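Local structure of BspA (BspA_V) (Streptococcus agalactiae serotype III, 5DZ8) at residues Ser34-His39 with Tyr50-Gly55; Thr77-Glu82 with Thr122-Leu127; Ala71-Val76 with Leu131-Lys136; Val4-Lys9 with Val57-Val62. The protein is a cell-wall-anchored adhesin of the antigen I/II family, represented here by its variable domain, and probably helps the streptococcus attach to surfaces. One frame throughout, in Å; residues are numbered along the deposited sequence.

Interaction 1. Residues Ser34-His39 with Tyr50-Gly55; sequences SFEFNH and YGKLTG
Tyr50 begins the pairing of strand 50-55 with strand 34-39 by pointing its CA hydrogen at His39 O; the strands run antiparallel (166°) within the hairpin of strands 34-42 and 47-63. Gly51 and His39 form a hydrogen-bonded pair, Gly51 N lying 2.9 Å from His39 O. The His39 imidazole folds across the glycine: with CG between backbone N and carbonyl carbon (chi1 77°), Gly51 CA sits over the ring face, 3.8 Å from its centroid. Lys52 leaves the sheet on the other face, and its chain bends at its last two torsions to bring NZ within 2.8 Å of Glu36 OE2, above the carboxylate plane. That oxygen also receives Asn38 ND2 on its anti lone pair at 170°, whereas Asn38 OD1 is linked only weakly to Lys52 NZ. Leu53 pairs with Phe37 through two backbone bonds. Thr54, opposite Glu36, accepts at OG1 from Lys80 N of the next strand. At Gly55 the ring-over-backbone theme returns, CA lying 3.8 Å from the Phe35 centroid. One face thus lays aromatic rings on bare glycine backbone; on the other an ammonium and an amide grip a single Glu36 oxygen, probably stabilising its charge.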
# COMPACT_ATOMS: atom_id res chain seq x y z
N SER A 34 19.43 -10.44 -22.99
CA SER A 34 19.05 -11.21 -21.83
C SER A 34 19.43 -10.48 -20.58
O SER A 34 20.53 -9.87 -20.49
CB SER A 34 19.75 -12.57 -21.83
OG SER A 34 19.23 -13.34 -22.86
N PHE A 35 18.54 -10.54 -19.59
CA PHE A 35 18.85 -9.91 -18.34
C PHE A 35 18.24 -10.58 -17.16
O PHE A 35 17.24 -11.28 -17.27
CB PHE A 35 18.47 -8.42 -18.35
CG PHE A 35 16.97 -8.16 -18.35
CD1 PHE A 35 16.25 -8.20 -17.17
CD2 PHE A 35 16.26 -7.91 -19.55
CE1 PHE A 35 14.87 -7.96 -17.17
CE2 PHE A 35 14.90 -7.66 -19.55
CZ PHE A 35 14.19 -7.69 -18.37
N GLU A 36 18.77 -10.21 -16.02
CA GLU A 36 18.34 -10.69 -14.76
C GLU A 36 18.70 -9.67 -13.66
O GLU A 36 19.88 -9.38 -13.41
CB GLU A 36 19.06 -12.01 -14.51
CG GLU A 36 18.94 -12.52 -13.11
CD GLU A 36 19.76 -13.76 -12.88
OE1 GLU A 36 19.89 -14.58 -13.83
OE2 GLU A 36 20.28 -13.91 -11.73
N PHE A 37 17.65 -9.14 -13.05
CA PHE A 37 17.73 -8.37 -11.80
C PHE A 37 17.62 -9.25 -10.56
O PHE A 37 16.73 -10.04 -10.46
CB PHE A 37 16.58 -7.37 -11.73
CG PHE A 37 16.73 -6.24 -12.69
CD1 PHE A 37 17.63 -5.22 -12.44
CD2 PHE A 37 16.01 -6.22 -13.87
CE1 PHE A 37 17.77 -4.18 -13.33
CE2 PHE A 37 16.12 -5.15 -14.75
CZ PHE A 37 16.99 -4.13 -14.47
N ASN A 38 18.49 -9.04 -9.59
CA ASN A 38 18.42 -9.72 -8.28
C ASN A 38 18.22 -8.68 -7.20
O ASN A 38 18.88 -7.70 -7.23
CB ASN A 38 19.73 -10.48 -8.07
CG ASN A 38 19.77 -11.76 -8.91
OD1 ASN A 38 19.07 -12.72 -8.60
ND2 ASN A 38 20.53 -11.76 -9.99
N HIS A 39 17.30 -8.86 -6.29
CA HIS A 39 17.18 -7.97 -5.14
C HIS A 39 17.09 -8.70 -3.77
O HIS A 39 16.43 -9.74 -3.63
CB HIS A 39 16.02 -7.00 -5.32
CG HIS A 39 14.65 -7.58 -5.08
ND1 HIS A 39 13.80 -7.93 -6.12
CD2 HIS A 39 13.96 -7.80 -3.94
CE1 HIS A 39 12.65 -8.35 -5.62
NE2 HIS A 39 12.72 -8.29 -4.30
N TYR A 50 15.48 -13.34 -1.36
CA TYR A 50 15.96 -12.81 -2.63
C TYR A 50 14.93 -12.95 -3.78
O TYR A 50 14.35 -14.01 -4.00
CB TYR A 50 17.23 -13.56 -3.04
CG TYR A 50 18.21 -13.72 -1.93
CD1 TYR A 50 19.08 -12.67 -1.56
CD2 TYR A 50 18.32 -14.92 -1.23
CE1 TYR A 50 20.01 -12.81 -0.52
CE2 TYR A 50 19.25 -15.08 -0.20
CZ TYR A 50 20.09 -14.04 0.16
OH TYR A 50 20.97 -14.25 1.19
N GLY A 51 14.71 -11.85 -4.49
CA GLY A 51 13.81 -11.76 -5.61
C GLY A 51 14.66 -11.71 -6.86
O GLY A 51 15.77 -11.23 -6.84
N LYS A 52 14.14 -12.26 -7.94
CA LYS A 52 14.82 -12.34 -9.20
C LYS A 52 13.78 -12.13 -10.30
O LYS A 52 12.78 -12.85 -10.36
CB LYS A 52 15.45 -13.71 -9.39
CG LYS A 52 16.25 -13.83 -10.68
CD LYS A 52 16.42 -15.26 -11.19
CE LYS A 52 17.23 -16.09 -10.24
NZ LYS A 52 18.61 -15.57 -10.21
N LEU A 53 14.01 -11.13 -11.13
CA LEU A 53 13.21 -10.88 -12.32
C LEU A 53 14.09 -11.12 -13.55
O LEU A 53 15.12 -10.46 -13.70
CB LEU A 53 12.75 -9.42 -12.35
CG LEU A 53 11.78 -9.02 -13.47
CD1 LEU A 53 10.41 -9.67 -13.32
CD2 LEU A 53 11.61 -7.50 -13.46
N THR A 54 13.66 -12.05 -14.41
CA THR A 54 14.35 -12.40 -15.64
C THR A 54 13.56 -11.93 -16.84
O THR A 54 12.35 -11.85 -16.80
CB THR A 54 14.48 -13.92 -15.78
OG1 THR A 54 13.20 -14.51 -15.53
CG2 THR A 54 15.46 -14.44 -14.73
N GLY A 55 14.27 -11.63 -17.90
CA GLY A 55 13.67 -11.13 -19.10
C GLY A 55 14.64 -10.98 -20.26
O GLY A 55 15.75 -11.39 -20.17

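Interaction 2. Residues Thr77-Glu82 with Thr122-Leu127; sequences TLYKYE and TLNKTL
Thr77 and Thr126 face each other where segments 77-82 and 122-127 pair antiparallel (174°), a pairing interrupted by a beta bulge, where the register slips by one residue. Their hydroxyls, Thr77 OG1 and Thr126 OG1, are hydrogen-bonded at 2.8 Å, and the former also meets Asn58 ND2 on the adjacent strand. Leu78 is the single residue opposite the two-residue bulge of Asn124 and Lys125, a G1 bulge in which Asn124 takes a left-handed backbone conformation (phi 48°). Leu78 N reaches Lys125 O at 2.7 Å, and Lys125 N returns a more bent bond to Leu78 O at 3.0 Å. On the buried side Leu78 CB meets Leu123 CD2 at 3.8 Å. Tyr79 O then accepts two bonds, a short one from Leu123 N at 2.8 Å and a longer one from Asn124 N at 3.3 Å, so one carbonyl holds the chain just ahead of and within the bulge. Tyr79 sets out away from the partner strand at CB, yet its ring lies nearly perpendicular to the Asn124 amide, CD1 close to OD1. Tyr79 and Lys80 themselves form a classic bulge opposite Thr54. Lys80 runs alongside Thr122, its NZ bonded to Thr122 OG1 at 2.8 Å and bridged by a water to Asn124 OD1. Finally, Tyr81, whose ring stacks with Phe98, touches Leu123 through its CB, 4.2 Å from Leu123 CD1.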
# COMPACT_ATOMS: atom_id res chain seq x y z
N THR A 77 10.73 -8.50 -23.10
CA THR A 77 9.95 -9.58 -22.64
C THR A 77 10.32 -9.87 -21.21
O THR A 77 11.48 -9.96 -20.90
CB THR A 77 10.20 -10.83 -23.50
OG1 THR A 77 9.75 -10.55 -24.82
CG2 THR A 77 9.38 -12.01 -22.97
N LEU A 78 9.33 -9.99 -20.34
CA LEU A 78 9.55 -10.52 -19.01
C LEU A 78 9.21 -12.02 -18.95
O LEU A 78 8.12 -12.42 -19.33
CB LEU A 78 8.73 -9.78 -17.97
CG LEU A 78 9.02 -8.29 -17.68
CD1 LEU A 78 10.48 -7.94 -17.41
CD2 LEU A 78 8.50 -7.42 -18.80
N TYR A 79 10.14 -12.81 -18.42
CA TYR A 79 9.98 -14.25 -18.29
C TYR A 79 9.44 -14.61 -16.93
O TYR A 79 8.29 -15.01 -16.81
CB TYR A 79 11.31 -14.97 -18.53
CG TYR A 79 11.92 -14.84 -19.93
CD1 TYR A 79 11.15 -14.63 -21.06
CD2 TYR A 79 13.30 -15.00 -20.10
CE1 TYR A 79 11.74 -14.52 -22.31
CE2 TYR A 79 13.89 -14.92 -21.35
CZ TYR A 79 13.12 -14.66 -22.44
OH TYR A 79 13.75 -14.59 -23.64
N LYS A 80 10.24 -14.43 -15.88
CA LYS A 80 9.84 -14.93 -14.58
C LYS A 80 10.13 -13.96 -13.46
O LYS A 80 11.08 -13.19 -13.51
CB LYS A 80 10.56 -16.25 -14.28
CG LYS A 80 10.07 -17.41 -15.13
CD LYS A 80 10.60 -18.77 -14.66
CE LYS A 80 10.36 -19.89 -15.68
NZ LYS A 80 8.93 -19.91 -16.19
N TYR A 81 9.31 -14.04 -12.43
CA TYR A 81 9.63 -13.50 -11.15
C TYR A 81 9.66 -14.59 -10.10
O TYR A 81 8.64 -15.21 -9.82
CB TYR A 81 8.64 -12.41 -10.73
CG TYR A 81 8.99 -11.79 -9.38
CD1 TYR A 81 10.13 -11.00 -9.24
CD2 TYR A 81 8.22 -12.04 -8.25
CE1 TYR A 81 10.49 -10.45 -8.01
CE2 TYR A 81 8.57 -11.51 -7.00
CZ TYR A 81 9.69 -10.72 -6.89
OH TYR A 81 10.03 -10.19 -5.67
N GLU A 82 10.83 -14.74 -9.49
CA GLU A 82 11.06 -15.69 -8.46
C GLU A 82 11.50 -15.04 -7.14
O GLU A 82 12.23 -14.02 -7.13
CB GLU A 82 12.18 -16.64 -8.88
CG GLU A 82 11.85 -17.50 -10.09
CD GLU A 82 13.08 -18.03 -10.82
OE1 GLU A 82 14.11 -18.28 -10.15
OE2 GLU A 82 13.03 -18.19 -12.06
N THR A 122 5.41 -17.22 -13.59
CA THR A 122 5.69 -17.07 -14.97
C THR A 122 4.87 -15.94 -15.55
O THR A 122 3.67 -15.96 -15.48
CB THR A 122 5.36 -18.37 -15.75
OG1 THR A 122 6.27 -19.38 -15.32
CG2 THR A 122 5.55 -18.16 -17.24
N LEU A 123 5.53 -15.01 -16.20
CA LEU A 123 4.85 -13.90 -16.84
C LEU A 123 4.76 -14.14 -18.34
O LEU A 123 3.70 -14.12 -18.90
CB LEU A 123 5.63 -12.61 -16.59
CG LEU A 123 5.51 -11.93 -15.22
CD1 LEU A 123 6.22 -12.67 -14.16
CD2 LEU A 123 6.12 -10.56 -15.29
N ASN A 124 5.92 -14.33 -18.99
CA ASN A 124 6.02 -14.40 -20.44
C ASN A 124 5.29 -13.28 -21.16
O ASN A 124 4.59 -13.52 -22.11
CB ASN A 124 5.61 -15.78 -20.94
CG ASN A 124 6.57 -16.86 -20.50
OD1 ASN A 124 7.73 -16.61 -20.15
ND2 ASN A 124 6.09 -18.09 -20.49
N LYS A 125 5.47 -12.05 -20.69
CA LYS A 125 4.84 -10.86 -21.28
C LYS A 125 5.82 -10.02 -22.05
O LYS A 125 6.87 -9.67 -21.52
CB LYS A 125 4.12 -10.08 -20.21
CG LYS A 125 2.79 -10.77 -19.87
CD LYS A 125 2.21 -10.24 -18.57
CE LYS A 125 0.69 -10.14 -18.57
NZ LYS A 125 0.10 -11.38 -18.05
N THR A 126 5.49 -9.76 -23.33
CA THR A 126 6.20 -8.91 -24.21
C THR A 126 5.50 -7.59 -24.36
O THR A 126 4.34 -7.57 -24.67
CB THR A 126 6.35 -9.59 -25.55
OG1 THR A 126 7.00 -10.82 -25.31
CG2 THR A 126 7.22 -8.74 -26.48
N LEU A 127 6.20 -6.51 -24.06
CA LEU A 127 5.75 -5.16 -24.16
C LEU A 127 6.45 -4.50 -25.33
O LEU A 127 7.69 -4.39 -25.36
CB LEU A 127 6.11 -4.42 -22.89
CG LEU A 127 5.95 -5.10 -21.52
CD1 LEU A 127 6.16 -4.08 -20.41
CD2 LEU A 127 4.62 -5.78 -21.32
O HOH W 1 9.52 -18.36 -18.94

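Interaction 3. Residues Ala71-Val76 with Leu131-Lys136; sequences AFVDSV and LKYELK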
# COMPACT_ATOMS: atom_id res chain seq x y z
N ALA A 71 20.34 1.42 -33.54
CA ALA A 71 19.90 0.46 -32.58
C ALA A 71 18.38 0.44 -32.60
O ALA A 71 17.78 1.45 -32.35
CB ALA A 71 20.38 0.86 -31.18
N PHE A 72 17.79 -0.72 -32.85
CA PHE A 72 16.33 -0.89 -32.83
C PHE A 72 15.98 -1.59 -31.55
O PHE A 72 16.45 -2.69 -31.30
CB PHE A 72 15.88 -1.76 -34.00
CG PHE A 72 15.97 -1.07 -35.35
CD1 PHE A 72 14.92 -0.26 -35.81
CD2 PHE A 72 17.10 -1.22 -36.17
CE1 PHE A 72 15.02 0.41 -37.04
CE2 PHE A 72 17.18 -0.57 -37.40
CZ PHE A 72 16.14 0.26 -37.83
N VAL A 73 15.19 -0.95 -30.72
CA VAL A 73 14.72 -1.57 -29.50
C VAL A 73 13.26 -1.91 -29.73
O VAL A 73 12.40 -1.09 -29.49
CB VAL A 73 14.90 -0.65 -28.30
CG1 VAL A 73 14.63 -1.40 -26.99
CG2 VAL A 73 16.29 -0.04 -28.30
N ASP A 74 13.02 -3.15 -30.14
CA ASP A 74 11.72 -3.59 -30.63
C ASP A 74 10.73 -3.79 -29.51
O ASP A 74 9.66 -3.17 -29.53
CB ASP A 74 11.86 -4.84 -31.48
CG ASP A 74 12.72 -4.59 -32.72
OD1 ASP A 74 12.45 -3.59 -33.45
OD2 ASP A 74 13.72 -5.34 -32.93
N SER A 75 11.12 -4.57 -28.51
CA SER A 75 10.27 -4.84 -27.39
C SER A 75 11.09 -5.36 -26.22
O SER A 75 12.27 -5.56 -26.35
CB SER A 75 9.28 -5.90 -27.83
OG SER A 75 9.99 -7.11 -28.11
N VAL A 76 10.42 -5.63 -25.10
CA VAL A 76 11.06 -6.25 -23.98
C VAL A 76 10.15 -7.32 -23.37
O VAL A 76 8.97 -7.08 -23.19
CB VAL A 76 11.46 -5.22 -22.91
CG1 VAL A 76 10.28 -4.36 -22.46
CG2 VAL A 76 12.09 -5.93 -21.72
N LEU A 131 11.43 1.43 -30.63
CA LEU A 131 12.25 2.60 -30.47
C LEU A 131 13.42 2.42 -31.39
O LEU A 131 13.77 1.28 -31.76
CB LEU A 131 12.69 2.73 -29.04
CG LEU A 131 11.60 2.73 -27.99
CD1 LEU A 131 12.25 2.45 -26.65
CD2 LEU A 131 10.84 4.05 -27.93
N LYS A 132 13.98 3.54 -31.82
CA LYS A 132 15.14 3.55 -32.73
C LYS A 132 16.09 4.66 -32.27
O LYS A 132 15.65 5.79 -32.01
CB LYS A 132 14.68 3.76 -34.15
CG LYS A 132 15.77 3.99 -35.17
CD LYS A 132 15.26 3.78 -36.59
CE LYS A 132 14.76 5.05 -37.26
NZ LYS A 132 15.73 5.63 -38.28
N TYR A 133 17.37 4.34 -32.10
CA TYR A 133 18.39 5.36 -31.77
C TYR A 133 19.49 5.32 -32.79
O TYR A 133 20.14 4.30 -33.00
CB TYR A 133 18.95 5.17 -30.40
CG TYR A 133 17.84 5.22 -29.41
CD1 TYR A 133 17.41 6.41 -28.85
CD2 TYR A 133 17.19 4.04 -29.04
CE1 TYR A 133 16.37 6.42 -27.96
CE2 TYR A 133 16.15 4.04 -28.15
CZ TYR A 133 15.72 5.21 -27.64
OH TYR A 133 14.66 5.14 -26.76
N GLU A 134 19.63 6.45 -33.44
CA GLU A 134 20.60 6.68 -34.47
C GLU A 134 21.81 7.11 -33.65
O GLU A 134 21.74 8.11 -32.95
CB GLU A 134 20.06 7.77 -35.38
CG GLU A 134 20.30 7.59 -36.84
CD GLU A 134 19.66 6.35 -37.42
OE1 GLU A 134 18.45 6.45 -37.77
OE2 GLU A 134 20.37 5.30 -37.54
N LEU A 135 22.88 6.34 -33.69
CA LEU A 135 24.02 6.56 -32.80
C LEU A 135 25.33 6.77 -33.55
O LEU A 135 25.89 5.85 -34.12
CB LEU A 135 24.16 5.40 -31.86
CG LEU A 135 23.54 5.38 -30.46
CD1 LEU A 135 22.67 6.56 -30.00
CD2 LEU A 135 22.85 4.04 -30.32
N LYS A 136 25.77 8.01 -33.52
CA LYS A 136 27.05 8.41 -33.98
C LYS A 136 28.16 7.80 -33.08
O LYS A 136 27.91 7.43 -31.93
CB LYS A 136 27.15 9.96 -33.91
CG LYS A 136 27.26 10.69 -35.24
CD LYS A 136 25.96 10.70 -35.97
CE LYS A 136 25.96 11.75 -37.07
NZ LYS A 136 27.05 11.47 -38.00
O HOH W 2 12.23 -0.68 -33.22
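Ala71, Val73 and Leu131 contribute the largest buried areas where segments 71-76 and 131-135, on strands 69-85 and 119-135, run antiparallel (169°) at the edge of the six-stranded sheet. Ala71 forms a hydrogen-bonded pair with Tyr133: Ala71 N reaches Tyr133 O at 2.9 Å in an almost straight bond (175°), and Tyr133 N answers to Ala71 O at the same length. The methyl of Ala71 lies on the face shared with Val73, and its CB meets Leu135 CD2 at 4.1 Å. One pair further along, Val73 N binds Leu131 O at 2.8 Å and Leu131 N binds Val73 O at 2.9 Å. Both donors stand well above the carbonyl planes, about 40° out, so neither bond lies on a lone pair. Beside this backbone pair the side chains meet root to root, Val73 CB lying 4.1 Å from Leu131 CB. Val73 CG2, beside the backbone N and anti to the carbonyl carbon, is carried to the edge of the Tyr133 ring. The opposite face is mixed in character. Phe72 and Lys132 lie side by side there, with Lys132 CD 3.4 Å from Phe72 CE1, and within segment 131-136 Lys132 NZ closes a salt bridge with Glu134 OE1. A water joins Asp74 OD1 to Leu131 O, giving that carbonyl a second donor. Tyr165 of the second subunit packs on Val73 and Leu135. Apolar contacts, aliphatic and aromatic, therefore serve the side turned toward the subunit interface, whereas the other has lysine carbons on an aromatic ring, a bridging water and an ion pair along one strand.

Interaction 4. Residues Val4-Lys9 with Val57-Val62; sequences VAFDIK and VNHHYV. With PEG (di(hydroxyethyl)ether), chain D.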
# COMPACT_ATOMS: atom_id res chain seq x y z
N VAL A 4 28.55 -1.93 -29.97
CA VAL A 4 27.62 -1.34 -29.08
C VAL A 4 27.65 -1.95 -27.70
O VAL A 4 27.51 -3.10 -27.60
CB VAL A 4 26.20 -1.47 -29.61
CG1 VAL A 4 25.24 -0.83 -28.59
CG2 VAL A 4 26.09 -0.76 -30.96
N ALA A 5 27.75 -1.13 -26.66
CA ALA A 5 27.54 -1.58 -25.31
C ALA A 5 26.07 -1.39 -24.85
O ALA A 5 25.53 -0.26 -24.86
CB ALA A 5 28.50 -0.84 -24.39
N PHE A 6 25.44 -2.50 -24.47
CA PHE A 6 24.06 -2.53 -24.06
C PHE A 6 24.03 -2.67 -22.54
O PHE A 6 24.75 -3.47 -22.02
CB PHE A 6 23.29 -3.71 -24.69
CG PHE A 6 22.06 -4.15 -23.92
CD1 PHE A 6 20.95 -3.32 -23.78
CD2 PHE A 6 22.03 -5.38 -23.30
CE1 PHE A 6 19.81 -3.72 -23.08
CE2 PHE A 6 20.88 -5.82 -22.59
CZ PHE A 6 19.77 -4.97 -22.47
N ASP A 7 23.22 -1.91 -21.85
CA ASP A 7 22.91 -2.26 -20.47
C ASP A 7 21.49 -2.02 -20.10
O ASP A 7 20.76 -1.30 -20.79
CB ASP A 7 23.84 -1.59 -19.46
CG ASP A 7 24.71 -2.63 -18.65
OD1 ASP A 7 24.18 -3.75 -18.17
OD2 ASP A 7 25.92 -2.32 -18.49
N ILE A 8 21.08 -2.67 -19.01
CA ILE A 8 19.82 -2.37 -18.40
C ILE A 8 20.04 -2.25 -16.91
O ILE A 8 20.85 -2.94 -16.36
CB ILE A 8 18.69 -3.34 -18.83
CG1 ILE A 8 17.33 -2.83 -18.35
CG2 ILE A 8 18.90 -4.73 -18.28
CD1 ILE A 8 16.15 -3.63 -18.90
N LYS A 9 19.31 -1.33 -16.30
CA LYS A 9 19.42 -1.05 -14.91
C LYS A 9 18.09 -0.54 -14.29
O LYS A 9 17.15 -0.23 -14.98
CB LYS A 9 20.57 -0.06 -14.65
CG LYS A 9 20.41 1.33 -15.15
CD LYS A 9 21.78 1.85 -15.70
CE LYS A 9 21.70 2.36 -17.16
NZ LYS A 9 21.12 1.40 -18.19
N VAL A 57 15.50 -8.05 -23.57
CA VAL A 57 15.24 -6.95 -24.48
C VAL A 57 15.49 -7.46 -25.87
O VAL A 57 16.54 -8.07 -26.13
CB VAL A 57 16.12 -5.72 -24.19
CG1 VAL A 57 15.76 -4.56 -25.10
CG2 VAL A 57 15.92 -5.29 -22.74
N ASN A 58 14.50 -7.25 -26.74
CA ASN A 58 14.63 -7.64 -28.15
C ASN A 58 15.09 -6.47 -28.97
O ASN A 58 14.34 -5.53 -29.26
CB ASN A 58 13.34 -8.27 -28.65
CG ASN A 58 12.90 -9.42 -27.77
OD1 ASN A 58 13.60 -10.43 -27.69
ND2 ASN A 58 11.77 -9.24 -27.03
N HIS A 59 16.37 -6.51 -29.31
CA HIS A 59 16.94 -5.42 -30.08
C HIS A 59 17.83 -5.93 -31.22
O HIS A 59 18.26 -7.07 -31.23
CB HIS A 59 17.71 -4.45 -29.15
CG HIS A 59 18.82 -5.09 -28.38
ND1 HIS A 59 19.09 -4.77 -27.08
CD2 HIS A 59 19.68 -6.07 -28.70
CE1 HIS A 59 20.08 -5.50 -26.64
NE2 HIS A 59 20.46 -6.31 -27.60
N HIS A 60 18.10 -5.06 -32.17
CA HIS A 60 19.05 -5.38 -33.23
C HIS A 60 19.69 -4.09 -33.74
O HIS A 60 19.16 -2.99 -33.56
CB HIS A 60 18.40 -6.20 -34.35
CG HIS A 60 17.45 -5.43 -35.20
ND1 HIS A 60 16.13 -5.21 -34.84
CD2 HIS A 60 17.62 -4.83 -36.40
CE1 HIS A 60 15.54 -4.48 -35.77
NE2 HIS A 60 16.43 -4.22 -36.72
N TYR A 61 20.87 -4.27 -34.31
CA TYR A 61 21.75 -3.21 -34.67
C TYR A 61 22.11 -3.23 -36.16
O TYR A 61 22.49 -4.28 -36.67
CB TYR A 61 23.07 -3.38 -33.93
CG TYR A 61 23.00 -3.50 -32.46
CD1 TYR A 61 22.25 -2.60 -31.70
CD2 TYR A 61 23.70 -4.51 -31.79
CE1 TYR A 61 22.16 -2.72 -30.32
CE2 TYR A 61 23.62 -4.62 -30.40
CZ TYR A 61 22.84 -3.72 -29.68
OH TYR A 61 22.82 -3.78 -28.32
N VAL A 62 22.05 -2.07 -36.82
CA VAL A 62 22.63 -1.93 -38.17
C VAL A 62 23.89 -1.02 -38.20
O VAL A 62 23.82 0.15 -37.86
CB VAL A 62 21.57 -1.42 -39.18
CG1 VAL A 62 22.18 -1.27 -40.58
CG2 VAL A 62 20.40 -2.40 -39.21
C1 PEG D . 25.73 -6.19 -22.80
O1 PEG D . 25.86 -7.43 -22.03
C2 PEG D . 26.67 -6.07 -24.03
O2 PEG D . 26.28 -5.11 -25.07
C3 PEG D . 26.64 -5.46 -26.42
C4 PEG D . 25.51 -5.25 -27.46
O4 PEG D . 24.29 -6.03 -27.30
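Phe6 and His59 meet edge to face: the imidazole edge is directed at the phenyl face, with centroids 4.8 Å apart and planes at 75°. His59 CE1 is the leading atom, 3.6 Å from Phe6 CG and over the middle of the ring. Phe6 is delivered there by a first torsion that sets CG roughly opposite the backbone N (chi1 156°). Farther along the ring, Phe6 CZ touches Val57 CG2 at 3.9 Å, and Ile8 CD1 approaches the same methyl. At the other end Val4 lies over a face of the Tyr61 ring, its CB 4.2 Å from the centroid and 15° off the normal, in a CH-pi contact. Tyr61 OH in turn stands over a face of His59. The imidazole nitrogens have partners elsewhere, NE2 at Pro31 O and ND1 at Tyr165 OH of the second subunit, which would fix the ring's rotation. A di(hydroxyethyl)ether, probably from the crystallisation liquor, bridges the strands: its O2 accepts from Phe6 N at 2.8 Å and its O4 is hydrogen-bonded to Tyr61 OH at 2.9 Å. The axes of the two segments approach to 10.3 Å, so side chains alone join them directly. In sheet order strands 25-29 and 34-42 come between strands 4-12 and 47-63, Ile8 packing on Phe35 and Phe37, while residues 5-9 pair with an antiparallel strand of the second subunit.

Overall arrangement
Interactions 1, 2 and 3 join sheet neighbours through backbone hydrogen bonds, whereas interaction 4 joins strands 4-12 and 47-63, which are not neighbours, by side chains alone. Interactions 2 and 3 hold the same two strands, their centres about 21 Å apart, one bulged and the other regular between residues 71 and 73. Strand 47-63 serves both interactions 1 and 4, and bonds such as Lys52 N to Glu82 O and Phe72 N to His60 O tie it to strand 69-85. Interaction 1 lies nearest the chain centre, about 8 Å away; interactions 3 and 4 lie farther out and both touch the second subunit. All are only partly buried, exposed polar groups being most prominent in interaction 2.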